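Local coordinates for tetratricopeptide TPR_2 repeat protein (Thermobaculum terrenum, PDB 5DJS), which is of undetermined function but joins N-terminal tetratricopeptide repeats to a glycosyltransferase family 41 region of GT-B type, modelled with uridine-5'-diphosphate, at residues A[47-52]-A[63-68]; A[79-84]-A[98-103]. The protein carries 1 engineered substitution. All blocks are in the same frame, centred on the assembly; numbering follows the deposited sequence.

Interaction 1 of 2, residues A[47-52]-A[63-68]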
ATOM      1  N   HIS A  47       1.303  24.135   8.085  1.00 46.49           N
ATOM      2  CA  HIS A  47       1.741  22.733   8.114  1.00 47.87           C
ATOM      3  C   HIS A  47       0.608  21.703   8.282  1.00 47.29           C
ATOM      4  O   HIS A  47       0.571  20.704   7.563  1.00 49.07           O
ATOM      5  CB  HIS A  47       2.760  22.522   9.232  1.00 46.88           C
ATOM      6  CG  HIS A  47       3.045  21.081   9.517  1.00 46.56           C
ATOM      7  ND1 HIS A  47       3.729  20.277   8.633  1.00 46.40           N
ATOM      8  CD2 HIS A  47       2.735  20.300  10.581  1.00 46.01           C
ATOM      9  CE1 HIS A  47       3.835  19.063   9.143  1.00 46.41           C
ATOM     10  NE2 HIS A  47       3.235  19.048  10.319  1.00 45.68           N
ATOM     11  N   LEU A  48      -0.291  21.941   9.234  1.00 46.79           N
ATOM     12  CA  LEU A  48      -1.381  21.006   9.519  1.00 49.47           C
ATOM     13  C   LEU A  48      -2.404  20.933   8.377  1.00 47.73           C
ATOM     14  O   LEU A  48      -2.835  19.832   7.998  1.00 44.21           O
ATOM     15  CB  LEU A  48      -2.072  21.365  10.842  1.00 51.44           C
ATOM     16  CG  LEU A  48      -3.173  20.430  11.370  1.00 51.17           C
ATOM     17  CD1 LEU A  48      -2.767  18.961  11.335  1.00 50.21           C
ATOM     18  CD2 LEU A  48      -3.556  20.836  12.785  1.00 51.59           C
ATOM     19  N   LEU A  49      -2.785  22.098   7.843  1.00 45.62           N
ATOM     20  CA  LEU A  49      -3.544  22.170   6.581  1.00 45.82           C
ATOM     21  C   LEU A  49      -2.832  21.461   5.428  1.00 46.14           C
ATOM     22  O   LEU A  49      -3.478  20.856   4.577  1.00 50.87           O
ATOM     23  CB  LEU A  49      -3.806  23.611   6.162  1.00 46.63           C
ATOM     24  CG  LEU A  49      -5.092  24.296   6.587  1.00 47.81           C
ATOM     25  CD1 LEU A  49      -5.035  25.759   6.188  1.00 50.14           C
ATOM     26  CD2 LEU A  49      -6.307  23.657   5.947  1.00 49.96           C
ATOM     27  N   GLY A  50      -1.510  21.574   5.394  1.00 45.26           N
ATOM     28  CA  GLY A  50      -0.664  20.765   4.529  1.00 44.88           C
ATOM     29  C   GLY A  50      -0.928  19.275   4.624  1.00 47.13           C
ATOM     30  O   GLY A  50      -1.237  18.663   3.605  1.00 46.92           O
ATOM     31  N   LEU A  51      -0.809  18.697   5.831  1.00 49.25           N
ATOM     32  CA  LEU A  51      -1.058  17.249   6.051  1.00 51.62           C
ATOM     33  C   LEU A  51      -2.424  16.833   5.552  1.00 51.06           C
ATOM     34  O   LEU A  51      -2.547  15.869   4.803  1.00 51.23           O
ATOM     35  CB  LEU A  51      -1.063  16.858   7.532  1.00 54.57           C
ATOM     36  CG  LEU A  51       0.053  17.181   8.492  1.00 57.61           C
ATOM     37  CD1 LEU A  51      -0.171  16.422   9.797  1.00 59.58           C
ATOM     38  CD2 LEU A  51       1.359  16.786   7.872  1.00 59.53           C
ATOM     39  N   LEU A  52      -3.437  17.565   6.011  1.00 48.65           N
ATOM     40  CA  LEU A  52      -4.826  17.174   5.847  1.00 51.37           C
ATOM     41  C   LEU A  52      -5.196  17.094   4.383  1.00 51.50           C
ATOM     42  O   LEU A  52      -5.784  16.112   3.949  1.00 55.95           O
ATOM     43  CB  LEU A  52      -5.751  18.158   6.575  1.00 52.37           C
ATOM     44  CG  LEU A  52      -5.649  18.192   8.105  1.00 52.77           C
ATOM     45  CD1 LEU A  52      -6.348  19.434   8.648  1.00 53.28           C
ATOM     46  CD2 LEU A  52      -6.222  16.927   8.733  1.00 52.89           C
ATOM     47  N   ALA A  63       1.155  20.900  -1.216  1.00 41.17           N
ATOM     48  CA  ALA A  63       2.557  21.220  -1.486  1.00 40.18           C
ATOM     49  C   ALA A  63       2.892  22.684  -1.236  1.00 43.14           C
ATOM     50  O   ALA A  63       3.921  22.972  -0.617  1.00 46.66           O
ATOM     51  CB  ALA A  63       2.929  20.844  -2.907  1.00 38.49           C
ATOM     52  N   THR A  64       2.037  23.608  -1.683  1.00 42.86           N
ATOM     53  CA  THR A  64       2.342  25.035  -1.497  1.00 42.46           C
ATOM     54  C   THR A  64       2.126  25.494  -0.048  1.00 42.03           C
ATOM     55  O   THR A  64       2.909  26.295   0.443  1.00 47.06           O
ATOM     56  CB  THR A  64       1.656  25.970  -2.530  1.00 42.24           C
ATOM     57  OG1 THR A  64       0.246  25.830  -2.481  1.00 43.48           O
ATOM     58  CG2 THR A  64       2.158  25.662  -3.945  1.00 43.27           C
ATOM     59  N   LEU A  65       1.124  24.970   0.652  1.00 41.71           N
ATOM     60  CA  LEU A  65       1.028  25.185   2.110  1.00 42.08           C
ATOM     61  C   LEU A  65       2.270  24.686   2.890  1.00 43.41           C
ATOM     62  O   LEU A  65       2.796  25.387   3.769  1.00 39.58           O
ATOM     63  CB  LEU A  65      -0.225  24.523   2.673  1.00 42.18           C
ATOM     64  CG  LEU A  65      -1.547  25.190   2.294  1.00 43.52           C
ATOM     65  CD1 LEU A  65      -2.685  24.296   2.730  1.00 43.42           C
ATOM     66  CD2 LEU A  65      -1.707  26.568   2.917  1.00 43.49           C
ATOM     67  N   LEU A  66       2.740  23.489   2.542  1.00 43.74           N
ATOM     68  CA  LEU A  66       3.906  22.889   3.199  1.00 43.72           C
ATOM     69  C   LEU A  66       5.208  23.587   2.845  1.00 45.02           C
ATOM     70  O   LEU A  66       6.058  23.731   3.719  1.00 48.48           O
ATOM     71  CB  LEU A  66       4.010  21.390   2.886  1.00 42.80           C
ATOM     72  CG  LEU A  66       2.869  20.569   3.491  1.00 41.55           C
ATOM     73  CD1 LEU A  66       2.705  19.241   2.773  1.00 40.71           C
ATOM     74  CD2 LEU A  66       3.082  20.375   4.988  1.00 42.44           C
ATOM     75  N   ARG A  67       5.373  24.004   1.585  1.00 46.04           N
ATOM     76  CA  ARG A  67       6.540  24.816   1.172  1.00 46.90           C
ATOM     77  C   ARG A  67       6.609  26.177   1.873  1.00 51.79           C
ATOM     78  O   ARG A  67       7.702  26.679   2.145  1.00 52.72           O
ATOM     79  CB  ARG A  67       6.549  25.062  -0.334  1.00 46.61           C
ATOM     80  CG  ARG A  67       7.004  23.875  -1.159  1.00 48.77           C
ATOM     81  CD  ARG A  67       7.583  24.311  -2.493  1.00 47.90           C
ATOM     82  NE  ARG A  67       8.019  23.156  -3.277  1.00 49.66           N
ATOM     83  CZ  ARG A  67       7.281  22.500  -4.180  1.00 50.99           C
ATOM     84  NH1 ARG A  67       6.018  22.863  -4.462  1.00 49.23           N
ATOM     85  NH2 ARG A  67       7.821  21.460  -4.817  1.00 50.82           N
ATOM     86  N   ARG A  68       5.451  26.776   2.142  1.00 55.86           N
ATOM     87  CA  ARG A  68       5.398  28.063   2.837  1.00 61.02           C
ATOM     88  C   ARG A  68       5.747  27.876   4.318  1.00 57.07           C
ATOM     89  O   ARG A  68       6.432  28.710   4.905  1.00 56.06           O
ATOM     90  CB  ARG A  68       4.015  28.708   2.681  1.00 67.41           C
ATOM     91  CG  ARG A  68       4.005  30.231   2.776  1.00 75.66           C
ATOM     92  CD  ARG A  68       2.625  30.729   3.202  1.00 88.41           C
ATOM     93  NE  ARG A  68       2.138  31.891   2.455  1.00 98.42           N
ATOM     94  CZ  ARG A  68       0.938  32.458   2.622  1.00105.37           C
ATOM     95  NH1 ARG A  68       0.071  31.987   3.527  1.00105.43           N
ATOM     96  NH2 ARG A  68       0.596  33.510   1.880  1.00108.38           N
TER

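Interaction 2 of 2, residues A[79-84]-A[98-103]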
ATOM      1  N   TYR A  79       8.089  19.501   8.843  1.00 40.13           N
ATOM      2  CA  TYR A  79       7.571  20.227   7.683  1.00 40.66           C
ATOM      3  C   TYR A  79       8.213  19.707   6.398  1.00 41.70           C
ATOM      4  O   TYR A  79       7.536  19.590   5.369  1.00 42.69           O
ATOM      5  CB  TYR A  79       7.821  21.738   7.805  1.00 41.24           C
ATOM      6  CG  TYR A  79       7.187  22.445   9.008  1.00 41.09           C
ATOM      7  CD1 TYR A  79       6.331  21.782   9.898  1.00 40.85           C
ATOM      8  CD2 TYR A  79       7.428  23.797   9.235  1.00 41.01           C
ATOM      9  CE1 TYR A  79       5.765  22.439  10.977  1.00 40.86           C
ATOM     10  CE2 TYR A  79       6.860  24.458  10.317  1.00 42.55           C
ATOM     11  CZ  TYR A  79       6.026  23.771  11.183  1.00 42.36           C
ATOM     12  OH  TYR A  79       5.451  24.412  12.258  1.00 43.65           O
ATOM     13  N   HIS A  80       9.511  19.397   6.469  1.00 41.76           N
ATOM     14  CA  HIS A  80      10.221  18.731   5.370  1.00 42.07           C
ATOM     15  C   HIS A  80       9.729  17.311   5.133  1.00 41.12           C
ATOM     16  O   HIS A  80       9.549  16.915   3.985  1.00 41.18           O
ATOM     17  CB  HIS A  80      11.725  18.703   5.617  1.00 41.88           C
ATOM     18  CG  HIS A  80      12.362  20.056   5.595  1.00 43.78           C
ATOM     19  ND1 HIS A  80      12.780  20.665   4.430  1.00 42.68           N
ATOM     20  CD2 HIS A  80      12.669  20.912   6.599  1.00 44.87           C
ATOM     21  CE1 HIS A  80      13.313  21.839   4.720  1.00 42.82           C
ATOM     22  NE2 HIS A  80      13.256  22.013   6.028  1.00 44.04           N
ATOM     23  N   TYR A  81       9.519  16.559   6.213  1.00 41.08           N
ATOM     24  CA  TYR A  81       8.985  15.190   6.134  1.00 41.71           C
ATOM     25  C   TYR A  81       7.687  15.149   5.333  1.00 41.00           C
ATOM     26  O   TYR A  81       7.584  14.447   4.337  1.00 40.29           O
ATOM     27  CB  TYR A  81       8.759  14.618   7.544  1.00 41.62           C
ATOM     28  CG  TYR A  81       7.924  13.357   7.598  1.00 41.24           C
ATOM     29  CD1 TYR A  81       8.339  12.196   6.950  1.00 41.76           C
ATOM     30  CD2 TYR A  81       6.718  13.324   8.305  1.00 42.14           C
ATOM     31  CE1 TYR A  81       7.578  11.034   7.002  1.00 43.82           C
ATOM     32  CE2 TYR A  81       5.948  12.170   8.359  1.00 43.44           C
ATOM     33  CZ  TYR A  81       6.384  11.029   7.705  1.00 43.41           C
ATOM     34  OH  TYR A  81       5.636   9.884   7.749  1.00 42.91           O
ATOM     35  N   ASN A  82       6.715  15.936   5.760  1.00 39.96           N
ATOM     36  CA  ASN A  82       5.406  15.911   5.134  1.00 42.42           C
ATOM     37  C   ASN A  82       5.360  16.468   3.726  1.00 42.30           C
ATOM     38  O   ASN A  82       4.551  16.016   2.918  1.00 42.46           O
ATOM     39  CB  ASN A  82       4.400  16.592   6.042  1.00 43.87           C
ATOM     40  CG  ASN A  82       4.122  15.753   7.252  1.00 44.42           C
ATOM     41  OD1 ASN A  82       3.468  14.716   7.141  1.00 48.23           O
ATOM     42  ND2 ASN A  82       4.658  16.141   8.394  1.00 43.02           N
ATOM     43  N   LEU A  83       6.226  17.435   3.438  1.00 43.03           N
ATOM     44  CA  LEU A  83       6.413  17.914   2.073  1.00 43.91           C
ATOM     45  C   LEU A  83       6.932  16.793   1.187  1.00 46.26           C
ATOM     46  O   LEU A  83       6.427  16.594   0.087  1.00 54.37           O
ATOM     47  CB  LEU A  83       7.381  19.094   2.022  1.00 42.06           C
ATOM     48  CG  LEU A  83       7.696  19.604   0.621  1.00 41.69           C
ATOM     49  CD1 LEU A  83       6.444  20.147  -0.057  1.00 40.38           C
ATOM     50  CD2 LEU A  83       8.795  20.655   0.686  1.00 42.92           C
ATOM     51  N   GLY A  84       7.939  16.066   1.665  1.00 47.29           N
ATOM     52  CA  GLY A  84       8.477  14.913   0.938  1.00 46.51           C
ATOM     53  C   GLY A  84       7.431  13.859   0.586  1.00 47.99           C
ATOM     54  O   GLY A  84       7.406  13.359  -0.549  1.00 47.05           O
ATOM     55  N   THR A  98      14.620  13.887  -1.650  1.00 45.43           N
ATOM     56  CA  THR A  98      15.411  15.015  -1.159  1.00 42.19           C
ATOM     57  C   THR A  98      14.802  15.628   0.094  1.00 40.11           C
ATOM     58  O   THR A  98      15.497  15.781   1.082  1.00 38.84           O
ATOM     59  CB  THR A  98      15.558  16.111  -2.225  1.00 41.80           C
ATOM     60  OG1 THR A  98      16.022  15.518  -3.437  1.00 43.01           O
ATOM     61  CG2 THR A  98      16.566  17.185  -1.775  1.00 41.54           C
ATOM     62  N   SER A  99      13.515  15.976   0.048  1.00 38.85           N
ATOM     63  CA  SER A  99      12.823  16.498   1.234  1.00 38.94           C
ATOM     64  C   SER A  99      12.917  15.556   2.458  1.00 41.16           C
ATOM     65  O   SER A  99      13.090  16.021   3.592  1.00 41.11           O
ATOM     66  CB  SER A  99      11.366  16.824   0.931  1.00 37.72           C
ATOM     67  OG  SER A  99      11.227  18.190   0.621  1.00 40.73           O
ATOM     68  N   LEU A 100      12.797  14.248   2.222  1.00 42.06           N
ATOM     69  CA  LEU A 100      12.932  13.250   3.285  1.00 42.35           C
ATOM     70  C   LEU A 100      14.358  13.230   3.844  1.00 44.90           C
ATOM     71  O   LEU A 100      14.534  13.134   5.056  1.00 48.84           O
ATOM     72  CB  LEU A 100      12.509  11.855   2.791  1.00 42.11           C
ATOM     73  CG  LEU A 100      11.075  11.323   2.946  1.00 41.69           C
ATOM     74  CD1 LEU A 100      10.070  12.365   3.393  1.00 43.96           C
ATOM     75  CD2 LEU A 100      10.600  10.637   1.666  1.00 41.09           C
ATOM     76  N   HIS A 101      15.364  13.327   2.973  1.00 46.81           N
ATOM     77  CA  HIS A 101      16.760  13.472   3.411  1.00 49.93           C
ATOM     78  C   HIS A 101      16.929  14.673   4.331  1.00 48.74           C
ATOM     79  O   HIS A 101      17.567  14.557   5.376  1.00 52.19           O
ATOM     80  CB  HIS A 101      17.737  13.604   2.224  1.00 53.92           C
ATOM     81  CG  HIS A 101      18.113  12.298   1.598  1.00 60.98           C
ATOM     82  ND1 HIS A 101      19.063  11.458   2.139  1.00 68.66           N
ATOM     83  CD2 HIS A 101      17.666  11.688   0.476  1.00 64.47           C
ATOM     84  CE1 HIS A 101      19.176  10.379   1.383  1.00 70.53           C
ATOM     85  NE2 HIS A 101      18.338  10.494   0.368  1.00 68.28           N
ATOM     86  N   HIS A 102      16.361  15.816   3.948  1.00 46.93           N
ATOM     87  CA  HIS A 102      16.464  17.027   4.758  1.00 47.53           C
ATOM     88  C   HIS A 102      15.903  16.811   6.154  1.00 45.22           C
ATOM     89  O   HIS A 102      16.501  17.259   7.128  1.00 45.73           O
ATOM     90  CB  HIS A 102      15.771  18.229   4.092  1.00 49.74           C
ATOM     91  CG  HIS A 102      16.468  18.723   2.867  1.00 53.28           C
ATOM     92  ND1 HIS A 102      17.841  18.841   2.787  1.00 56.68           N
ATOM     93  CD2 HIS A 102      15.984  19.134   1.671  1.00 54.22           C
ATOM     94  CE1 HIS A 102      18.171  19.297   1.591  1.00 57.85           C
ATOM     95  NE2 HIS A 102      17.065  19.483   0.895  1.00 56.47           N
ATOM     96  N   ALA A 103      14.768  16.118   6.236  1.00 42.58           N
ATOM     97  CA  ALA A 103      14.098  15.868   7.504  1.00 42.11           C
ATOM     98  C   ALA A 103      14.967  15.016   8.423  1.00 41.99           C
ATOM     99  O   ALA A 103      15.015  15.255   9.631  1.00 42.16           O
ATOM    100  CB  ALA A 103      12.753  15.200   7.267  1.00 43.42           C
TER

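Interaction 1 of 2, residues A[47-52]-A[63-68]
L66 reaches across to helix 43-56 and lies over G50, beside H47. Its CB leaves helix 59-72 obliquely. With CG anti to the carbonyl carbon (chi1 -67°), the branch swings over to the facing helix. CG then rests 3.7 Å from G50 CA. CD1 touches the carbonyl group of G50, with G50 O 4.1 Å away. CD2 meets H47 twice: it lies 3.6 Å from H47 O and 3.7 Å from H47 ND1. The imidazole and the leucine tip meet at a slant. H47 O also accepts the helical bond from L51 N, so the methyl packs against a carbonyl that already has a partner.

L65 makes the second apolar contact. Its CD1 comes 3.7 Å from L49 CB and also reaches G50 N. G50 has no side chain, and the helices come close there: G50 CA and L66 CA are 5.2 Å apart. The H47 ring also meets that of Y79 in helix 77-89, while L49 continues onto C32 and L36 of helix 25-38. No hydrogen bond joins the two segments, so between them they rely on van der Waals packing, mostly of leucine methyls.

Interaction 2 of 2, residues A[79-84]-A[98-103]
H80 and H102 lie side by side at one margin of this helix pair, their ring planes 65° apart. The rings meet obliquely, centres 5.8 Å apart, neither stacked nor T-shaped. The closest touch is not ring to ring: H80 ND1 lies 3.9 Å from H102 CB. Each ring is held by a polar partner of its own. H80 NE2 bonds to P74 O, and H102 ND1 to E105 OE1.

On the other margin Y81 slants across L100. With chi1 at 167°, Y81 CG stands anti to the backbone N, and the ring runs back from helix 93-106 while its near side still touches it. Y81 CD1 is 4.0 Å from L100 CD1. That methyl also packs on Y81 O. The tyrosine also meets the ring of Y110 and touches A113, both outside this helix pair.

Small residues fill the middle. S99 CB sits 3.5 Å from G84 CA and also packs on H80 O. S99 OG turns to L83, lying 3.5 Å from L83 CD2. A103 CB fits against Y81 N and the CB atoms of H80 and Y81. The helices run antiparallel at 160°, with segment axes 7.5 Å apart. G84 and S99 have the nearest CA pair, at 4.6 Å. Two antiparallel helices joined by a short turn, with G84, S99 and A103 where they pack closely, are the helix-turn-helix unit of a tetratricopeptide repeat, here the one spanning 77-110.

In the fold
From the N terminus, the chain passes helices 5-21 and 25-38 before helix 43-56. Interaction 1 then closes a short hairpin between helices 43-56 and 59-72. The chain goes straight on into helix 77-89, and interaction 2 closes a second hairpin with helix 93-106. The two loops follow in series; neither nests in nor crosses the other. Their centres are 12 Å apart, and they meet directly. N82 packs against H47, L51 and L66, so helix 77-89 stacks on both helices of the preceding hairpin. Helix 111-120 packs against Y81 and L100 of interaction 2, consistent with the stacked repeats of this family leading on toward the family 41 part.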